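Local coordinates for uncharacterized protein BAD_0989 (Bifidobacterium adolescentis ATCC 15703, PDB 3CYM) that is of unknown function but probably acts as a 3'-5' exonuclease on nucleic acid, and carries a metal site holding sodium, at residues A[44-49]-A[154-159]; A[56-61]-A[73-78]; A[69-74]-A[168-173]. All coordinates share one frame; numbering follows the deposited sequence.

Contact 1. Residues A[44-49]-A[154-159]. With NA (sodium ion), chain B; NA (sodium ion), chain C.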
ATOM      1  N   ASP A  44      -3.938  13.091  -3.644  1.00 11.56           N
ATOM      2  CA  ASP A  44      -4.182  11.664  -3.901  1.00 14.61           C
ATOM      3  C   ASP A  44      -3.440  11.213  -5.161  1.00 13.94           C
ATOM      4  O   ASP A  44      -2.874  12.039  -5.882  1.00 14.08           O
ATOM      5  CB  ASP A  44      -5.684  11.383  -4.056  1.00 14.87           C
ATOM      6  CG  ASP A  44      -6.055   9.980  -3.667  1.00 15.69           C
ATOM      7  OD1 ASP A  44      -5.185   9.234  -3.180  1.00 17.16           O
ATOM      8  OD2 ASP A  44      -7.221   9.587  -3.856  1.00 25.72           O
ATOM      9  N   ALA A  45      -3.448   9.906  -5.427  1.00 13.59           N
ATOM     10  CA  ALA A  45      -2.833   9.354  -6.629  1.00 11.42           C
ATOM     11  C   ALA A  45      -3.531   8.083  -7.061  1.00 15.55           C
ATOM     12  O   ALA A  45      -4.011   7.309  -6.231  1.00 15.65           O
ATOM     13  CB  ALA A  45      -1.359   9.082  -6.405  1.00 15.85           C
ATOM     14  N   GLU A  46      -3.570   7.864  -8.369  1.00 17.68           N
ATOM     15  CA  GLU A  46      -4.104   6.627  -8.914  1.00 18.53           C
ATOM     16  C   GLU A  46      -3.009   5.793  -9.562  1.00 17.53           C
ATOM     17  O   GLU A  46      -2.086   6.329 -10.172  1.00 16.83           O
ATOM     18  CB  GLU A  46      -5.213   6.905  -9.926  1.00 15.83           C
ATOM     19  CG  GLU A  46      -6.403   7.721  -9.394  1.00 23.90           C
ATOM     20  CD  GLU A  46      -7.003   7.168  -8.108  1.00 21.42           C
ATOM     21  OE1 GLU A  46      -7.250   5.952  -8.018  1.00 26.40           O
ATOM     22  OE2 GLU A  46      -7.242   7.955  -7.163  1.00 24.95           O
ATOM     23  N   ARG A  47      -3.128   4.477  -9.428  1.00 19.29           N
ATOM     24  CA  ARG A  47      -2.190   3.560 -10.061  1.00 19.62           C
ATOM     25  C   ARG A  47      -2.901   2.406 -10.766  1.00 20.77           C
ATOM     26  O   ARG A  47      -4.020   2.036 -10.418  1.00 19.72           O
ATOM     27  CB  ARG A  47      -1.135   3.067  -9.070  1.00 18.22           C
ATOM     28  CG  ARG A  47      -1.673   2.437  -7.813  1.00 28.63           C
ATOM     29  CD  ARG A  47      -0.611   2.457  -6.717  1.00 35.34           C
ATOM     30  NE  ARG A  47      -0.303   3.826  -6.314  1.00 35.68           N
ATOM     31  CZ  ARG A  47      -0.903   4.478  -5.321  1.00 33.85           C
ATOM     32  NH1 ARG A  47      -0.550   5.722  -5.051  1.00 30.87           N
ATOM     33  NH2 ARG A  47      -1.845   3.895  -4.590  1.00 23.27           N
ATOM     34  N   ALA A  48      -2.242   1.843 -11.766  1.00 19.73           N
ATOM     35  CA  ALA A  48      -2.853   0.804 -12.576  1.00 20.11           C
ATOM     36  C   ALA A  48      -2.469  -0.583 -12.061  1.00 22.22           C
ATOM     37  O   ALA A  48      -1.977  -1.417 -12.825  1.00 25.08           O
ATOM     38  CB  ALA A  48      -2.450   0.989 -14.025  1.00 18.09           C
ATOM     39  N   SER A  49      -2.688  -0.804 -10.759  1.00 24.69           N
ATOM     40  CA  SER A  49      -2.383  -2.071 -10.089  0.50 24.46           C
ATOM     41  C   SER A  49      -3.231  -3.197 -10.662  1.00 24.32           C
ATOM     42  O   SER A  49      -4.412  -3.000 -10.952  1.00 22.48           O
ATOM     43  CB  SER A  49      -2.640  -1.956  -8.584  0.50 26.15           C
ATOM     44  OG  SER A  49      -4.013  -1.721  -8.321  0.50 22.81           O
ATOM     45  N   ALA A 154      -9.877   0.566 -11.650  1.00 23.56           N
ATOM     46  CA  ALA A 154      -9.676   0.938 -13.046  1.00 19.12           C
ATOM     47  C   ALA A 154      -8.220   0.784 -13.489  1.00 17.39           C
ATOM     48  O   ALA A 154      -7.290   0.825 -12.675  1.00 18.84           O
ATOM     49  CB  ALA A 154     -10.144   2.376 -13.272  1.00 10.76           C
ATOM     50  N   ASP A 155      -8.025   0.607 -14.788  1.00 17.65           N
ATOM     51  CA  ASP A 155      -6.688   0.674 -15.348  1.00 17.52           C
ATOM     52  C   ASP A 155      -6.370   2.131 -15.614  1.00 15.40           C
ATOM     53  O   ASP A 155      -6.705   2.652 -16.673  1.00 14.37           O
ATOM     54  CB  ASP A 155      -6.566  -0.146 -16.638  1.00 15.93           C
ATOM     55  CG  ASP A 155      -5.154  -0.111 -17.218  1.00 11.56           C
ATOM     56  OD1 ASP A 155      -4.270   0.564 -16.653  1.00 20.34           O
ATOM     57  OD2 ASP A 155      -4.916  -0.744 -18.255  1.00 18.86           O
ATOM     58  N   TRP A 156      -5.692   2.778 -14.666  1.00 17.79           N
ATOM     59  CA  TRP A 156      -5.432   4.224 -14.758  1.00 14.02           C
ATOM     60  C   TRP A 156      -4.455   4.640 -15.848  1.00 14.27           C
ATOM     61  O   TRP A 156      -4.274   5.836 -16.086  1.00 16.91           O
ATOM     62  CB  TRP A 156      -5.039   4.799 -13.399  1.00 14.59           C
ATOM     63  CG  TRP A 156      -6.195   4.764 -12.471  1.00  7.96           C
ATOM     64  CD1 TRP A 156      -6.475   3.803 -11.538  1.00 10.36           C
ATOM     65  CD2 TRP A 156      -7.277   5.701 -12.425  1.00 14.26           C
ATOM     66  NE1 TRP A 156      -7.653   4.105 -10.887  1.00 18.85           N
ATOM     67  CE2 TRP A 156      -8.168   5.262 -11.417  1.00 11.79           C
ATOM     68  CE3 TRP A 156      -7.570   6.884 -13.123  1.00 11.65           C
ATOM     69  CZ2 TRP A 156      -9.336   5.966 -11.088  1.00 13.95           C
ATOM     70  CZ3 TRP A 156      -8.740   7.584 -12.793  1.00 10.81           C
ATOM     71  CH2 TRP A 156      -9.603   7.118 -11.787  1.00  7.79           C
ATOM     72  N   SER A 157      -3.868   3.655 -16.529  1.00 16.07           N
ATOM     73  CA  SER A 157      -3.003   3.906 -17.691  1.00 15.96           C
ATOM     74  C   SER A 157      -3.772   4.145 -18.990  1.00 17.56           C
ATOM     75  O   SER A 157      -3.165   4.451 -20.016  1.00 17.67           O
ATOM     76  CB  SER A 157      -2.021   2.752 -17.889  1.00 16.44           C
ATOM     77  OG  SER A 157      -2.682   1.594 -18.358  1.00 18.96           O
ATOM     78  N   TYR A 158      -5.096   3.992 -18.944  1.00 18.24           N
ATOM     79  CA  TYR A 158      -5.956   4.204 -20.108  1.00 20.77           C
ATOM     80  C   TYR A 158      -5.934   5.682 -20.522  1.00 20.48           C
ATOM     81  O   TYR A 158      -6.213   6.553 -19.711  1.00 27.01           O
ATOM     82  CB  TYR A 158      -7.391   3.762 -19.785  1.00 18.14           C
ATOM     83  CG  TYR A 158      -8.266   3.470 -20.993  1.00 24.10           C
ATOM     84  CD1 TYR A 158      -8.934   4.500 -21.667  1.00 13.04           C
ATOM     85  CD2 TYR A 158      -8.437   2.161 -21.457  1.00 23.10           C
ATOM     86  CE1 TYR A 158      -9.736   4.237 -22.782  1.00 19.74           C
ATOM     87  CE2 TYR A 158      -9.242   1.887 -22.576  1.00 21.79           C
ATOM     88  CZ  TYR A 158      -9.886   2.933 -23.230  1.00 23.30           C
ATOM     89  OH  TYR A 158     -10.687   2.684 -24.327  1.00 22.55           O
ATOM     90  N   ARG A 159      -5.567   5.955 -21.771  1.00 24.29           N
ATOM     91  CA  ARG A 159      -5.631   7.319 -22.321  1.00 18.58           C
ATOM     92  C   ARG A 159      -6.501   7.346 -23.583  1.00 18.87           C
ATOM     93  O   ARG A 159      -6.441   6.426 -24.382  1.00 22.26           O
ATOM     94  CB  ARG A 159      -4.239   7.890 -22.625  1.00 15.57           C
ATOM     95  CG  ARG A 159      -3.299   8.019 -21.434  1.00  6.36           C
ATOM     96  CD  ARG A 159      -3.696   9.156 -20.509  1.00 13.66           C
ATOM     97  NE  ARG A 159      -2.756   9.296 -19.399  1.00 17.63           N
ATOM     98  CZ  ARG A 159      -2.835   8.646 -18.239  1.00 20.05           C
ATOM     99  NH1 ARG A 159      -3.821   7.783 -18.001  1.00 21.58           N
ATOM    100  NH2 ARG A 159      -1.917   8.863 -17.310  1.00 18.20           N
TER
HETATM  101 NA    NA B 501      -8.022   7.204  -4.724  1.00 14.97          NA
HETATM  102 NA    NA C 502      -4.898   6.603  -2.404  1.00 27.78          NA
HETATM  103  O   HOH W   1      -5.922   6.135  -4.868  1.00 15.80           O
HETATM  104  O   HOH W   2      -8.809   5.056  -5.687  1.00 21.33           O
HETATM  105  O   HOH W   3      -6.177  -0.641 -10.472  1.00 22.18           O
HETATM  106  O   HOH W   4      -7.330   6.907  -2.487  1.00 47.13           O
HETATM  107  O   HOH W   5      -4.795   8.544  -0.692  1.00 34.21           O
HETATM  108  O   HOH W   6      -4.210   5.700  -0.272  1.00 23.73           O

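Contact 2. Residues A[56-61]-A[73-78]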
ATOM      1  N   GLU A  56       3.606   2.617 -10.013  1.00 28.49           N
ATOM      2  CA  GLU A  56       3.819   3.900 -10.661  1.00 26.44           C
ATOM      3  C   GLU A  56       2.475   4.621 -10.745  1.00 22.36           C
ATOM      4  O   GLU A  56       1.452   4.012 -11.074  1.00 26.14           O
ATOM      5  CB  GLU A  56       4.410   3.691 -12.058  1.00 25.18           C
ATOM      6  CG  GLU A  56       4.805   4.964 -12.796  1.00 29.89           C
ATOM      7  CD  GLU A  56       5.138   4.731 -14.271  1.00 34.38           C
ATOM      8  OE1 GLU A  56       5.481   3.588 -14.653  1.00 34.85           O
ATOM      9  OE2 GLU A  56       5.056   5.703 -15.052  1.00 29.89           O
ATOM     10  N   ASP A  57       2.478   5.910 -10.425  1.00 18.75           N
ATOM     11  CA  ASP A  57       1.272   6.704 -10.509  1.00 19.24           C
ATOM     12  C   ASP A  57       0.955   7.024 -11.974  1.00 17.84           C
ATOM     13  O   ASP A  57       1.808   7.510 -12.716  1.00 16.51           O
ATOM     14  CB  ASP A  57       1.412   7.990  -9.689  1.00 21.17           C
ATOM     15  CG  ASP A  57       1.557   7.731  -8.191  1.00 28.70           C
ATOM     16  OD1 ASP A  57       1.182   6.637  -7.709  1.00 26.16           O
ATOM     17  OD2 ASP A  57       2.043   8.643  -7.480  1.00 27.37           O
ATOM     18  N   TRP A  58      -0.274   6.723 -12.376  1.00 17.36           N
ATOM     19  CA  TRP A  58      -0.770   7.083 -13.694  1.00 13.96           C
ATOM     20  C   TRP A  58      -1.683   8.303 -13.637  1.00 16.36           C
ATOM     21  O   TRP A  58      -2.171   8.792 -14.666  1.00 18.23           O
ATOM     22  CB  TRP A  58      -1.459   5.876 -14.325  1.00 15.14           C
ATOM     23  CG  TRP A  58      -0.447   4.911 -14.847  1.00 10.63           C
ATOM     24  CD1 TRP A  58       0.124   3.870 -14.168  1.00 12.51           C
ATOM     25  CD2 TRP A  58       0.165   4.931 -16.139  1.00  8.67           C
ATOM     26  NE1 TRP A  58       1.040   3.227 -14.967  1.00 11.88           N
ATOM     27  CE2 TRP A  58       1.083   3.851 -16.184  1.00 13.26           C
ATOM     28  CE3 TRP A  58       0.018   5.740 -17.271  1.00  9.16           C
ATOM     29  CZ2 TRP A  58       1.841   3.563 -17.311  1.00 12.90           C
ATOM     30  CZ3 TRP A  58       0.772   5.456 -18.393  1.00 19.18           C
ATOM     31  CH2 TRP A  58       1.681   4.379 -18.404  1.00 18.38           C
ATOM     32  N   LEU A  59      -1.915   8.781 -12.420  1.00 14.47           N
ATOM     33  CA  LEU A  59      -2.626  10.035 -12.181  1.00 13.04           C
ATOM     34  C   LEU A  59      -2.275  10.557 -10.795  1.00 13.54           C
ATOM     35  O   LEU A  59      -1.979   9.788  -9.881  1.00 15.55           O
ATOM     36  CB  LEU A  59      -4.146   9.862 -12.323  1.00 12.68           C
ATOM     37  CG  LEU A  59      -5.018  11.137 -12.318  1.00  6.52           C
ATOM     38  CD1 LEU A  59      -4.697  12.101 -13.451  1.00  7.18           C
ATOM     39  CD2 LEU A  59      -6.472  10.764 -12.360  1.00 10.26           C
ATOM     40  N   VAL A  60      -2.310  11.876 -10.659  1.00 17.24           N
ATOM     41  CA  VAL A  60      -1.980  12.554  -9.423  1.00 17.88           C
ATOM     42  C   VAL A  60      -3.016  13.684  -9.258  1.00 19.52           C
ATOM     43  O   VAL A  60      -3.274  14.434 -10.196  1.00 18.38           O
ATOM     44  CB  VAL A  60      -0.500  13.014  -9.474  1.00 17.22           C
ATOM     45  CG1 VAL A  60      -0.316  14.330  -8.867  1.00 15.73           C
ATOM     46  CG2 VAL A  60       0.421  11.973  -8.819  1.00 21.64           C
ATOM     47  N   GLN A  61      -3.650  13.750  -8.086  1.00 18.92           N
ATOM     48  CA  GLN A  61      -4.798  14.637  -7.873  1.00 18.38           C
ATOM     49  C   GLN A  61      -4.530  15.608  -6.744  1.00 16.72           C
ATOM     50  O   GLN A  61      -4.115  15.197  -5.661  1.00 14.15           O
ATOM     51  CB  GLN A  61      -6.078  13.855  -7.551  1.00 19.18           C
ATOM     52  CG  GLN A  61      -6.463  12.769  -8.532  1.00 21.55           C
ATOM     53  CD  GLN A  61      -6.315  11.382  -7.955  1.00 18.65           C
ATOM     54  OE1 GLN A  61      -5.336  10.699  -8.224  1.00 16.30           O
ATOM     55  NE2 GLN A  61      -7.280  10.966  -7.145  1.00 18.32           N
ATOM     56  N   ASP A  73      -1.395  14.296 -15.249  1.00 11.93           N
ATOM     57  CA  ASP A  73      -0.902  13.110 -15.954  1.00 14.82           C
ATOM     58  C   ASP A  73       0.624  13.064 -15.850  1.00 16.93           C
ATOM     59  O   ASP A  73       1.288  13.776 -16.589  1.00 16.76           O
ATOM     60  CB  ASP A  73      -1.331  13.215 -17.431  1.00 17.41           C
ATOM     61  CG  ASP A  73      -0.966  11.981 -18.283  1.00 13.99           C
ATOM     62  OD1 ASP A  73      -0.118  11.145 -17.906  1.00 15.01           O
ATOM     63  OD2 ASP A  73      -1.546  11.863 -19.386  1.00 22.04           O
ATOM     64  N   PRO A  74       1.182  12.208 -14.957  1.00 20.51           N
ATOM     65  CA  PRO A  74       2.635  12.197 -14.723  1.00 22.34           C
ATOM     66  C   PRO A  74       3.477  11.841 -15.959  1.00 22.67           C
ATOM     67  O   PRO A  74       4.503  12.474 -16.199  1.00 20.84           O
ATOM     68  CB  PRO A  74       2.812  11.130 -13.628  1.00 20.23           C
ATOM     69  CG  PRO A  74       1.465  10.994 -12.995  1.00 15.11           C
ATOM     70  CD  PRO A  74       0.505  11.194 -14.126  1.00 22.07           C
ATOM     71  N   GLN A  75       3.018  10.860 -16.732  1.00 21.74           N
ATOM     72  CA  GLN A  75       3.735  10.353 -17.906  1.00 20.75           C
ATOM     73  C   GLN A  75       3.805  11.384 -19.030  1.00 22.34           C
ATOM     74  O   GLN A  75       4.874  11.619 -19.584  1.00 22.60           O
ATOM     75  CB  GLN A  75       3.103   9.049 -18.413  1.00 17.66           C
ATOM     76  CG  GLN A  75       3.320   7.841 -17.495  1.00 23.15           C
ATOM     77  CD  GLN A  75       2.460   7.881 -16.239  1.00 26.84           C
ATOM     78  OE1 GLN A  75       1.423   8.549 -16.202  1.00 33.38           O
ATOM     79  NE2 GLN A  75       2.887   7.169 -15.203  1.00 26.61           N
ATOM     80  N   ALA A  76       2.668  12.006 -19.339  1.00 22.24           N
ATOM     81  CA  ALA A  76       2.621  13.106 -20.300  1.00 21.13           C
ATOM     82  C   ALA A  76       3.457  14.308 -19.857  1.00 21.96           C
ATOM     83  O   ALA A  76       4.106  14.938 -20.684  1.00 20.76           O
ATOM     84  CB  ALA A  76       1.190  13.529 -20.558  1.00 19.24           C
ATOM     85  N   LEU A  77       3.444  14.611 -18.559  1.00 19.51           N
ATOM     86  CA  LEU A  77       4.173  15.765 -18.032  1.00 19.90           C
ATOM     87  C   LEU A  77       5.676  15.533 -17.971  1.00 18.72           C
ATOM     88  O   LEU A  77       6.447  16.471 -18.127  1.00 18.02           O
ATOM     89  CB  LEU A  77       3.639  16.194 -16.657  1.00 16.62           C
ATOM     90  CG  LEU A  77       2.230  16.792 -16.558  1.00 19.26           C
ATOM     91  CD1 LEU A  77       1.830  16.995 -15.097  1.00 18.71           C
ATOM     92  CD2 LEU A  77       2.094  18.084 -17.346  1.00 16.86           C
ATOM     93  N   ALA A  78       6.086  14.289 -17.742  1.00 22.77           N
ATOM     94  CA  ALA A  78       7.496  13.909 -17.864  1.00 28.00           C
ATOM     95  C   ALA A  78       8.003  14.063 -19.310  1.00 29.13           C
ATOM     96  O   ALA A  78       9.113  14.548 -19.538  1.00 29.36           O
ATOM     97  CB  ALA A  78       7.718  12.487 -17.363  1.00 25.47           C
TER

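Contact 3. Residues A[69-74]-A[168-173]. With NA (sodium ion), chain B.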
ATOM      1  N   ILE A  69      -9.304  21.908  -8.429  1.00 18.47           N
ATOM      2  CA  ILE A  69      -8.791  20.543  -8.598  1.00 14.89           C
ATOM      3  C   ILE A  69      -7.884  20.424  -9.822  1.00 17.39           C
ATOM      4  O   ILE A  69      -8.256  20.830 -10.937  1.00 19.73           O
ATOM      5  CB  ILE A  69      -9.952  19.490  -8.650  1.00 17.98           C
ATOM      6  CG1 ILE A  69     -10.839  19.588  -7.395  1.00 10.93           C
ATOM      7  CG2 ILE A  69      -9.410  18.072  -8.840  1.00  2.14           C
ATOM      8  CD1 ILE A  69     -12.097  18.712  -7.420  1.00  9.95           C
ATOM      9  N   GLY A  70      -6.678  19.900  -9.593  1.00 18.85           N
ATOM     10  CA  GLY A  70      -5.770  19.518 -10.674  1.00 12.88           C
ATOM     11  C   GLY A  70      -5.612  18.015 -10.787  1.00 14.67           C
ATOM     12  O   GLY A  70      -5.214  17.363  -9.823  1.00 18.79           O
ATOM     13  N   LEU A  71      -5.923  17.471 -11.965  1.00 10.56           N
ATOM     14  CA  LEU A  71      -5.677  16.065 -12.276  1.00 16.67           C
ATOM     15  C   LEU A  71      -4.474  15.990 -13.202  1.00 15.82           C
ATOM     16  O   LEU A  71      -4.570  16.333 -14.371  1.00 17.97           O
ATOM     17  CB  LEU A  71      -6.902  15.405 -12.934  1.00 14.51           C
ATOM     18  CG  LEU A  71      -8.270  15.527 -12.255  1.00  7.81           C
ATOM     19  CD1 LEU A  71      -9.272  14.673 -12.965  1.00  2.00           C
ATOM     20  CD2 LEU A  71      -8.196  15.106 -10.815  1.00  3.22           C
ATOM     21  N   LEU A  72      -3.339  15.547 -12.675  1.00 14.09           N
ATOM     22  CA  LEU A  72      -2.083  15.683 -13.389  1.00 15.66           C
ATOM     23  C   LEU A  72      -1.640  14.336 -13.940  1.00 16.65           C
ATOM     24  O   LEU A  72      -1.531  13.362 -13.197  1.00 17.74           O
ATOM     25  CB  LEU A  72      -0.993  16.276 -12.477  1.00 14.29           C
ATOM     26  CG  LEU A  72      -0.936  17.689 -11.833  1.00 21.33           C
ATOM     27  CD1 LEU A  72      -0.583  18.804 -12.787  1.00 16.94           C
ATOM     28  CD2 LEU A  72      -2.151  18.096 -11.025  1.00 18.23           C
ATOM     29  N   ASP A  73      -1.395  14.296 -15.249  1.00 11.93           N
ATOM     30  CA  ASP A  73      -0.902  13.110 -15.954  1.00 14.82           C
ATOM     31  C   ASP A  73       0.624  13.064 -15.850  1.00 16.93           C
ATOM     32  O   ASP A  73       1.288  13.776 -16.589  1.00 16.76           O
ATOM     33  CB  ASP A  73      -1.331  13.215 -17.431  1.00 17.41           C
ATOM     34  CG  ASP A  73      -0.966  11.981 -18.283  1.00 13.99           C
ATOM     35  OD1 ASP A  73      -0.118  11.145 -17.906  1.00 15.01           O
ATOM     36  OD2 ASP A  73      -1.546  11.863 -19.386  1.00 22.04           O
ATOM     37  N   PRO A  74       1.182  12.208 -14.957  1.00 20.51           N
ATOM     38  CA  PRO A  74       2.635  12.197 -14.723  1.00 22.34           C
ATOM     39  C   PRO A  74       3.477  11.841 -15.959  1.00 22.67           C
ATOM     40  O   PRO A  74       4.503  12.474 -16.199  1.00 20.84           O
ATOM     41  CB  PRO A  74       2.812  11.130 -13.628  1.00 20.23           C
ATOM     42  CG  PRO A  74       1.465  10.994 -12.995  1.00 15.11           C
ATOM     43  CD  PRO A  74       0.505  11.194 -14.126  1.00 22.07           C
ATOM     44  N   TYR A 168     -14.322  10.564 -10.578  1.00 17.03           N
ATOM     45  CA  TYR A 168     -13.894   9.757  -9.430  1.00 15.36           C
ATOM     46  C   TYR A 168     -12.615  10.303  -8.802  1.00 15.43           C
ATOM     47  O   TYR A 168     -12.526  10.431  -7.583  1.00 15.94           O
ATOM     48  CB  TYR A 168     -13.689   8.284  -9.835  1.00 17.56           C
ATOM     49  CG  TYR A 168     -13.055   7.408  -8.758  1.00 20.48           C
ATOM     50  CD1 TYR A 168     -13.847   6.689  -7.851  1.00 25.38           C
ATOM     51  CD2 TYR A 168     -11.663   7.285  -8.653  1.00 24.81           C
ATOM     52  CE1 TYR A 168     -13.266   5.879  -6.861  1.00 17.80           C
ATOM     53  CE2 TYR A 168     -11.077   6.488  -7.668  1.00 18.55           C
ATOM     54  CZ  TYR A 168     -11.881   5.786  -6.780  1.00 21.69           C
ATOM     55  OH  TYR A 168     -11.290   5.000  -5.810  1.00 18.39           O
ATOM     56  N   ALA A 169     -11.624  10.598  -9.642  1.00 13.74           N
ATOM     57  CA  ALA A 169     -10.324  11.057  -9.185  1.00 10.03           C
ATOM     58  C   ALA A 169     -10.399  12.447  -8.547  1.00 13.45           C
ATOM     59  O   ALA A 169      -9.713  12.723  -7.559  1.00 15.68           O
ATOM     60  CB  ALA A 169      -9.335  11.042 -10.328  1.00 12.88           C
ATOM     61  N   ALA A 170     -11.251  13.300  -9.109  1.00 14.05           N
ATOM     62  CA  ALA A 170     -11.534  14.612  -8.542  1.00 15.97           C
ATOM     63  C   ALA A 170     -12.263  14.508  -7.205  1.00 16.09           C
ATOM     64  O   ALA A 170     -11.882  15.168  -6.236  1.00 17.34           O
ATOM     65  CB  ALA A 170     -12.340  15.425  -9.506  1.00 14.89           C
ATOM     66  N   LEU A 171     -13.294  13.667  -7.147  1.00 13.70           N
ATOM     67  CA  LEU A 171     -14.063  13.486  -5.914  1.00 14.81           C
ATOM     68  C   LEU A 171     -13.239  12.966  -4.735  1.00 10.55           C
ATOM     69  O   LEU A 171     -13.569  13.240  -3.586  1.00 12.88           O
ATOM     70  CB  LEU A 171     -15.320  12.629  -6.144  1.00  5.62           C
ATOM     71  CG  LEU A 171     -16.511  13.382  -6.760  1.00 11.92           C
ATOM     72  CD1 LEU A 171     -17.545  12.382  -7.269  1.00 10.74           C
ATOM     73  CD2 LEU A 171     -17.151  14.374  -5.786  1.00 19.44           C
ATOM     74  N   ASP A 172     -12.152  12.252  -5.026  1.00 12.25           N
ATOM     75  CA  ASP A 172     -11.250  11.757  -3.987  1.00 17.19           C
ATOM     76  C   ASP A 172     -10.384  12.805  -3.262  1.00 15.85           C
ATOM     77  O   ASP A 172      -9.905  12.542  -2.152  1.00 23.83           O
ATOM     78  CB  ASP A 172     -10.373  10.635  -4.541  1.00 18.82           C
ATOM     79  CG  ASP A 172     -10.954   9.264  -4.285  1.00 19.77           C
ATOM     80  OD1 ASP A 172     -12.102   9.150  -3.801  1.00 30.41           O
ATOM     81  OD2 ASP A 172     -10.238   8.275  -4.561  1.00 19.66           O
ATOM     82  N   VAL A 173     -10.180  13.972  -3.880  1.00 21.78           N
ATOM     83  CA  VAL A 173      -9.524  15.118  -3.212  1.00 15.53           C
ATOM     84  C   VAL A 173     -10.485  16.259  -2.856  1.00 19.62           C
ATOM     85  O   VAL A 173     -10.114  17.167  -2.122  1.00 20.99           O
ATOM     86  CB  VAL A 173      -8.348  15.706  -4.022  1.00 12.36           C
ATOM     87  CG1 VAL A 173      -7.247  14.700  -4.169  1.00 12.22           C
ATOM     88  CG2 VAL A 173      -8.810  16.219  -5.377  1.00 11.05           C
TER
HETATM   89 NA    NA B 501      -8.022   7.204  -4.724  1.00 14.97          NA
HETATM   90  O   HOH W   2      -8.809   5.056  -5.687  1.00 21.33           O
HETATM   91  O   HOH W   4      -7.330   6.907  -2.487  1.00 47.13           O
HETATM   92  O   HOH W   1      -5.922   6.135  -4.868  1.00 15.80           O

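Contact 1. Residues A[44-49]-A[154-159]
Glu46 sets its CG anti to its own carbonyl carbon (chi1 -58°) and bends again at chi2, and this folded chain lies across one face of Trp156, whose CG takes the same kind of position (chi1 -68°). Glu46 CB rests 3.4 Å from the centroid of the five-membered ring, almost on its normal, as a CH-pi contact; CG continues over the benzo ring, with Glu46 CG 3.6 Å from Trp156 CE2. The carboxylate is turned 51° from the indole plane. Ala154 CB covers the opposite face, while Arg47 O comes up at the ring edge, 3.2 Å from Trp156 CD1. A broad, flat indole suits this slot because it supports the aliphatic part of an acid whose tip is needed for metal: Glu46 OE2 binds a sodium ion at 2.7 Å. Gln61 NE2 donates to the same oxygen. Asp44 reaches that ion through OD2 and a second sodium through OD1. With Asp172, these acids are consistent with the metal site of DEDD exonucleases. A leucine in place of Trp156 would probably open a gap under the Glu46 chain and let its carboxylate swing away from the ion. Farther along, the small Ala48 fits its CB 3.2 Å from Asp155 OD1. That oxygen is the acceptor of an Asx turn, taking Ser157 N at 3.1 Å and Ser157 OG from the same face. Strand 40-47 pairs with strand 57-65, and the 154-159 loop closes over its end, leading into helix 163-174, which supplies Asp172 and Trp165, whose ring meets Trp156.

Contact 2. Residues A[56-61]-A[73-78]
Gln75 NE2 gives both of its hydrogens across the contact, one to Glu56 OE2 at 2.6 Å (N-H...O 168°) and one to Asp57 O at 2.7 Å. Gln75 stands in the first turn of a helix capped by Asp73, and it ties that helix start to a classic beta bulge, where Trp58 and Leu59 both face Glu46 of the neighbouring strand 40-47. The two acceptors lie close to the amide plane, so together they fix the rotation of the group. Glu56 sends its extended chain in from the opposite direction; its OE2 is met from above the carboxylate plane. The bond probably gains from the negative charge of Glu56. Held this way, the amide lies flat over the Trp58 indole, the planes only 16° apart, with NE2 3.6 Å above the ring centre and Gln75 OE1 3.3 Å from Trp58 CE3. The bend at chi2 (74°) lays the glutamine chain down on the ring, and Gln75 CG adds a CH-pi contact to the six-membered ring. Glutamine suits the place because it offers two N-H groups and a flat surface at once. Pro74, at the first helical position, where its lack of an N-H costs nothing, fills the angle beneath the bulge: Pro74 CG packs 3.5 Å from Asp57 O, and CD lies against Trp58 O. Val60 CG2 meets the same proline ring more loosely. The helix start is sealed by Asp73, which salt-bridges Arg159 through OD2, while its OD1 accepts from Ala76 N at 3.2 Å along a nearly straight line.

Contact 3. Residues A[69-74]-A[168-173]
Ile69 lays two methyl groups against the same side of Ala170 CB: its CG2 branch is anti to its backbone N and its CG1 arm runs on extended to CD1 (chi2 173°), which puts Ile69 CD1 at 3.9 Å and Ile69 CG2 at 4.0 Å from that carbon. CD1 also lies over the helix backbone near Ala170 O. The CG2 branch of Ile69 is shared with Val173, one helical turn on, whose CG2 it touches at 4.0 Å as the two side chains cross obliquely. Two residues along the strand, on the same side of it, Leu71 brings a single methyl to the helix. Its CD2 rests against the backbone joining the two alanines, 4.2 Å from Ala169 CB and 3.9 Å from Ala170 N. Methyl-sized side chains suit the helix here because the longer strand residues can then reach its backbone. The side chains that meet are all apolar, a strand packed on a helix; the axes of the short segments 69-72 and 168-173 approach to 8.8 Å and run at 130° to each other. The polar residues of the helix turn elsewhere. Asp172 binds sodium through OD2 at 2.5 Å and pairs with Lys149 through OD1, and Tyr168 OH lies 2.5 Å from water 2, itself a ligand of that ion. The spacing of this tyrosine and aspartate is consistent with the YxxxD signature of DEDDy exonucleases. In the fold, strand 68-72 lies between strands 20-21 and 57-65, and helix 163-174 crosses one face of this sheet, Ala169 resting on Leu59 of strand 57-65 and Val173 reaching Ala42 of strand 40-47.

All three contacts lie in the exonuclease domain, their centres 9 to 11 Å apart, around one mixed sheet. Strands 40-47, 57-65 and 68-72 follow one another in the chain and are neighbours in the sheet. Contact 2 joins the second of these to the helix after the third, and contact 3 starts where contact 2 ends, sharing Asp73 and Pro74. The partners of contacts 1 and 3 come about a hundred residues later, so the chain returns to close the site. Contacts 1 and 3 supply the protein ligands of one sodium ion, while Gln61 NE2 of contact 2 probably hydrogen-bonds Ala169 O of contact 3.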